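Local coordinates for SusD superfamily protein (Bacteroides vulgatus ATCC 8482, PDB 3JQ0) that probably binds nutrients such as glycans at the bacterial outer membrane, at residues A[14-19]-A[177-182]; A[21-26]-A[243-248]. All coordinates share one frame; numbering follows the deposited sequence. Where two conformers were deposited one is given.

Both contacts use helix 9-25, taking different parts of it. Contact 1 joins residues 14-19 to the loop 177-182, and contact 2 joins residues 21-26 to the strand region 243-248. Their centres lie about 9 Å apart. Contact 1 is smaller and partly buried, about 19 Å from the centre of the chain. Contact 2 is buried, lies about 11 Å from that centre and covers more surface. Contact 1 relies on a ring edge beside polar groups bonded to other partners. Contact 2 adds a hydrogen bond to apolar packing. Two probable hydrogen bonds, Arg177 NH1 to Met243 O (2.9 Å) and Arg177 O to Thr246 N (3.0 Å), tie the loop to the strand.

Contact 1: A[14-19]-A[177-182]; sequences AFNTGL and RHFWSA
Helix 9-25 here meets the loop leading into helix 182-199, with Phe179 of the loop lying against Asn16 and Thr17 of the helix. Both segments belong to the helix-rich, TPR-related part of this SusD family protein. Phe179 points its side chain toward the helix and presents one edge of its ring. Asn16 comes to that edge with its amide nitrogen: ND2 lies 3.7 Å from Phe179 CD2. The amide and ring planes are 54° apart, so the two flat groups do not stack. Asn16 has CG anti to its own backbone N (chi1 -172°), which carries the amide off the helix and closer to the ring. Thr17 meets the end of the same edge, with its OG1 3.9 Å from Phe179 CZ. The CA of Thr17 also comes to 4.2 Å from Phe179 CZ, so the ring reaches the helix backbone. Thr17 OG1 sits beside its backbone N (chi1 -61°). From there it bonds back to Thr13 O, one turn earlier, while Asn16 ND2 bonds to Glu106 OE1 of helix 97-122. His20, from the next turn of helix 9-25, bonds through ND1 to Asn16 O within the helix; its NE2 crosses to Trp180 N of the loop, and its ring also meets that of Phe179. Asn16 ND2 and Thr17 OG1 thus have hydrogen-bond partners of their own and meet only carbon at the ring edge, so the direct contact is van der Waals in character. The two polar atoms can lie beside an aromatic side chain because their polarity is met by Glu106 and Thr13. Phe179 fills space against them, and His20 NE2 provides a polar link from helix to loop.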
# COMPACT_ATOMS: atom_id res chain seq x y z
N ALA A 14 7.14 1.85 26.14
CA ALA A 14 6.41 3.06 25.79
C ALA A 14 7.05 3.72 24.57
O ALA A 14 6.36 4.21 23.69
CB ALA A 14 6.39 4.03 26.98
N PHE A 15 8.36 3.80 24.53
CA PHE A 15 9.02 4.48 23.40
C PHE A 15 8.79 3.70 22.09
O PHE A 15 8.49 4.30 21.06
CB PHE A 15 10.52 4.68 23.68
CG PHE A 15 11.14 5.76 22.85
CD1 PHE A 15 11.66 5.52 21.59
CD2 PHE A 15 11.14 7.07 23.31
CE1 PHE A 15 12.20 6.50 20.86
CE2 PHE A 15 11.72 8.06 22.59
CZ PHE A 15 12.26 7.77 21.34
N ASN A 16 8.90 2.39 22.17
CA ASN A 16 8.64 1.54 21.02
C ASN A 16 7.20 1.70 20.52
O ASN A 16 6.92 1.77 19.31
CB ASN A 16 8.92 0.07 21.35
CG ASN A 16 8.86 -0.82 20.14
OD1 ASN A 16 9.45 -0.50 19.08
ND2 ASN A 16 8.19 -1.97 20.28
N THR A 17 6.27 1.76 21.47
CA THR A 17 4.88 1.96 21.15
C THR A 17 4.72 3.32 20.43
O THR A 17 4.00 3.45 19.43
CB THR A 17 4.01 1.83 22.42
OG1 THR A 17 4.19 0.51 22.92
CG2 THR A 17 2.54 2.09 22.13
N GLY A 18 5.42 4.34 20.94
CA GLY A 18 5.41 5.64 20.32
C GLY A 18 5.97 5.64 18.90
O GLY A 18 5.42 6.36 18.02
N LEU A 19 7.03 4.88 18.65
CA LEU A 19 7.58 4.79 17.28
C LEU A 19 6.52 4.25 16.34
O LEU A 19 6.34 4.72 15.21
CB LEU A 19 8.80 3.89 17.22
CG LEU A 19 10.01 4.40 17.97
CD1 LEU A 19 11.16 3.37 17.84
CD2 LEU A 19 10.44 5.78 17.51
N ARG A 177 0.99 -8.62 15.25
CA ARG A 177 1.12 -8.31 13.82
C ARG A 177 1.01 -6.83 13.54
O ARG A 177 1.29 -6.42 12.42
CB ARG A 177 0.08 -9.09 13.03
CG ARG A 177 0.25 -10.58 13.11
CD ARG A 177 -1.04 -11.34 12.75
NE ARG A 177 -0.90 -12.75 13.10
CZ ARG A 177 -0.45 -13.70 12.31
NH1 ARG A 177 -0.18 -13.49 11.04
NH2 ARG A 177 -0.34 -14.94 12.78
N HIS A 178 0.59 -6.04 14.53
CA HIS A 178 0.57 -4.60 14.36
C HIS A 178 1.86 -3.92 14.83
O HIS A 178 1.95 -2.71 14.79
CB HIS A 178 -0.66 -4.04 15.06
CG HIS A 178 -0.64 -4.30 16.53
ND1 HIS A 178 -0.43 -5.55 17.04
CD2 HIS A 178 -0.78 -3.46 17.57
CE1 HIS A 178 -0.43 -5.48 18.36
NE2 HIS A 178 -0.67 -4.23 18.69
N PHE A 179 2.86 -4.73 15.23
CA PHE A 179 4.19 -4.25 15.53
C PHE A 179 5.14 -4.90 14.53
O PHE A 179 4.89 -5.99 14.02
CB PHE A 179 4.61 -4.58 16.98
CG PHE A 179 4.10 -3.57 17.99
CD1 PHE A 179 2.74 -3.39 18.24
CD2 PHE A 179 4.99 -2.77 18.67
CE1 PHE A 179 2.32 -2.45 19.17
CE2 PHE A 179 4.55 -1.82 19.58
CZ PHE A 179 3.23 -1.64 19.81
N TRP A 180 6.27 -4.24 14.27
CA TRP A 180 7.23 -4.76 13.33
C TRP A 180 7.79 -6.10 13.82
O TRP A 180 7.89 -6.35 15.01
CB TRP A 180 8.35 -3.73 13.07
CG TRP A 180 9.15 -3.98 11.83
CD1 TRP A 180 10.28 -4.76 11.70
CD2 TRP A 180 8.87 -3.46 10.53
NE1 TRP A 180 10.71 -4.72 10.40
CE2 TRP A 180 9.87 -3.96 9.65
CE3 TRP A 180 7.89 -2.60 10.02
CZ2 TRP A 180 9.90 -3.67 8.30
CZ3 TRP A 180 7.92 -2.30 8.65
CH2 TRP A 180 8.92 -2.83 7.82
N SER A 181 8.17 -6.97 12.89
CA SER A 181 8.56 -8.36 13.21
C SER A 181 9.57 -8.84 12.17
O SER A 181 9.83 -8.18 11.14
CB SER A 181 7.34 -9.27 13.19
OG SER A 181 6.85 -9.41 11.86
N ALA A 182 10.10 -10.04 12.39
CA ALA A 182 11.06 -10.62 11.46
C ALA A 182 10.51 -10.79 10.05
O ALA A 182 11.21 -10.55 9.07
CB ALA A 182 11.59 -11.95 11.98

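Contact 2: A[21-26]-A[243-248]; sequences ALLREK and MIFTIH
Arg24 reaches from the last turn of helix 9-25 to His248, just past strand 243-247, and makes the one hydrogen bond between the segments. Its NH1 donates to His248 O at 2.9 Å, with an N-H...O angle of 172°. The oxygen lies in the guanidinium plane, whereas the donor is tilted out of the carbonyl plane. The arginine chain is extended at first and then bends at chi3 (68°), which turns the guanidinium to the carbonyl. The His248 ring is only nearby: Arg24 NH1 is 4.1 Å from its CD2, and its NE2 bonds to Glu253 instead.

Apolar contacts fill the rest. Arg24 CG rests on Ile247 CG2 at 3.5 Å. Leu23 CD2 touches Phe245 at the ring edge, 3.9 Å from CZ. Phe245 belongs to a classic beta bulge, where it and Ile244 both face Tyr362 of strand 359-363. Phe245 and Ile247 both pack on Ile361 of that strand.

With an alanine here, His248 O would probably lose the donor that Arg24 supplies, and Ile247 CG2 the packing of the methylenes beyond CB. Arg24 thus serves two chemistries: its methylenes cover a strand residue, and its charged end holds a backbone carbonyl. Together they join the helix end to the two-stranded sheet.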
# COMPACT_ATOMS: atom_id res chain seq x y z
N ALA A 21 3.29 4.37 16.74
CA ALA A 21 2.26 5.40 16.58
C ALA A 21 2.70 6.47 15.60
O ALA A 21 1.90 6.94 14.78
CB ALA A 21 1.89 6.01 17.96
N LEU A 22 3.99 6.85 15.60
CA LEU A 22 4.50 7.77 14.59
C LEU A 22 4.37 7.22 13.19
O LEU A 22 3.99 7.92 12.25
CB LEU A 22 5.92 8.17 14.88
CG LEU A 22 6.19 9.05 16.12
CD1 LEU A 22 7.70 9.16 16.37
CD2 LEU A 22 5.52 10.44 15.96
N LEU A 23 4.66 5.94 13.04
CA LEU A 23 4.54 5.31 11.73
C LEU A 23 3.07 5.32 11.29
O LEU A 23 2.76 5.59 10.14
CB LEU A 23 5.05 3.89 11.80
CG LEU A 23 5.53 3.23 10.61
CD1 LEU A 23 6.72 4.00 10.09
CD2 LEU A 23 6.00 1.82 11.01
N ARG A 24 2.16 5.03 12.23
CA ARG A 24 0.75 5.03 11.92
C ARG A 24 0.26 6.39 11.39
O ARG A 24 -0.56 6.48 10.47
CB ARG A 24 -0.06 4.65 13.16
CG ARG A 24 -1.55 4.87 13.02
CD ARG A 24 -2.31 4.26 14.17
NE ARG A 24 -2.04 4.97 15.41
CZ ARG A 24 -2.25 4.47 16.61
NH1 ARG A 24 -2.82 3.30 16.81
NH2 ARG A 24 -1.91 5.21 17.66
N GLU A 25 0.81 7.47 11.92
CA GLU A 25 0.42 8.79 11.42
C GLU A 25 0.75 8.97 9.96
O GLU A 25 0.12 9.81 9.30
CB GLU A 25 1.11 9.91 12.20
CG GLU A 25 0.78 9.97 13.67
CD GLU A 25 1.35 11.19 14.30
OE1 GLU A 25 2.60 11.39 14.26
OE2 GLU A 25 0.59 12.04 14.80
N LYS A 26 1.73 8.24 9.44
CA LYS A 26 2.14 8.32 8.04
C LYS A 26 1.41 7.36 7.10
O LYS A 26 1.73 7.32 5.93
CB LYS A 26 3.65 8.14 7.91
CG LYS A 26 4.38 9.51 8.11
CD LYS A 26 3.86 10.42 9.14
CE LYS A 26 4.46 11.79 9.17
NZ LYS A 26 4.13 12.52 10.42
N MSE A 243 -2.16 -11.12 7.86
CA MSE A 243 -1.41 -9.94 8.22
C MSE A 243 0.00 -10.25 8.67
O MSE A 243 0.23 -10.99 9.62
CB MSE A 243 -2.13 -9.19 9.34
CG MSE A 243 -3.55 -8.77 8.98
SE MSE A 243 -3.58 -7.59 7.44
CE MSE A 243 -5.43 -7.60 7.13
N ILE A 244 0.97 -9.71 7.93
CA ILE A 244 2.37 -9.74 8.31
C ILE A 244 2.69 -8.48 9.12
O ILE A 244 3.25 -8.59 10.22
CB ILE A 244 3.29 -9.86 7.05
CG1 ILE A 244 3.02 -11.17 6.29
CG2 ILE A 244 4.75 -9.71 7.47
CD1 ILE A 244 3.45 -11.07 4.83
N PHE A 245 2.31 -7.31 8.58
CA PHE A 245 2.44 -6.06 9.32
C PHE A 245 1.24 -5.23 8.96
O PHE A 245 0.94 -5.02 7.78
CB PHE A 245 3.74 -5.33 9.01
CG PHE A 245 3.89 -4.02 9.74
CD1 PHE A 245 3.70 -3.94 11.14
CD2 PHE A 245 4.20 -2.85 9.08
CE1 PHE A 245 3.80 -2.75 11.81
CE2 PHE A 245 4.31 -1.66 9.76
CZ PHE A 245 4.13 -1.60 11.11
N THR A 246 0.49 -4.83 9.97
CA THR A 246 -0.75 -4.09 9.80
C THR A 246 -0.79 -2.93 10.79
O THR A 246 -0.38 -3.09 11.94
CB THR A 246 -1.96 -5.06 9.96
OG1 THR A 246 -3.15 -4.36 9.64
CG2 THR A 246 -2.05 -5.72 11.34
N ILE A 247 -1.25 -1.78 10.32
CA ILE A 247 -1.36 -0.59 11.16
C ILE A 247 -2.64 -0.68 11.98
O ILE A 247 -3.74 -0.72 11.43
CB ILE A 247 -1.38 0.70 10.34
CG1 ILE A 247 -0.16 0.87 9.49
CG2 ILE A 247 -1.60 1.92 11.23
CD1 ILE A 247 1.11 0.94 10.17
N HIS A 248 -2.51 -0.74 13.31
CA HIS A 248 -3.66 -0.77 14.20
C HIS A 248 -4.33 0.58 14.32
O HIS A 248 -3.70 1.53 14.75
CB HIS A 248 -3.25 -1.24 15.59
CG HIS A 248 -4.39 -1.20 16.57
ND1 HIS A 248 -5.47 -2.06 16.54
CD2 HIS A 248 -4.71 -0.26 17.47
CE1 HIS A 248 -6.31 -1.75 17.51
NE2 HIS A 248 -5.90 -0.62 18.05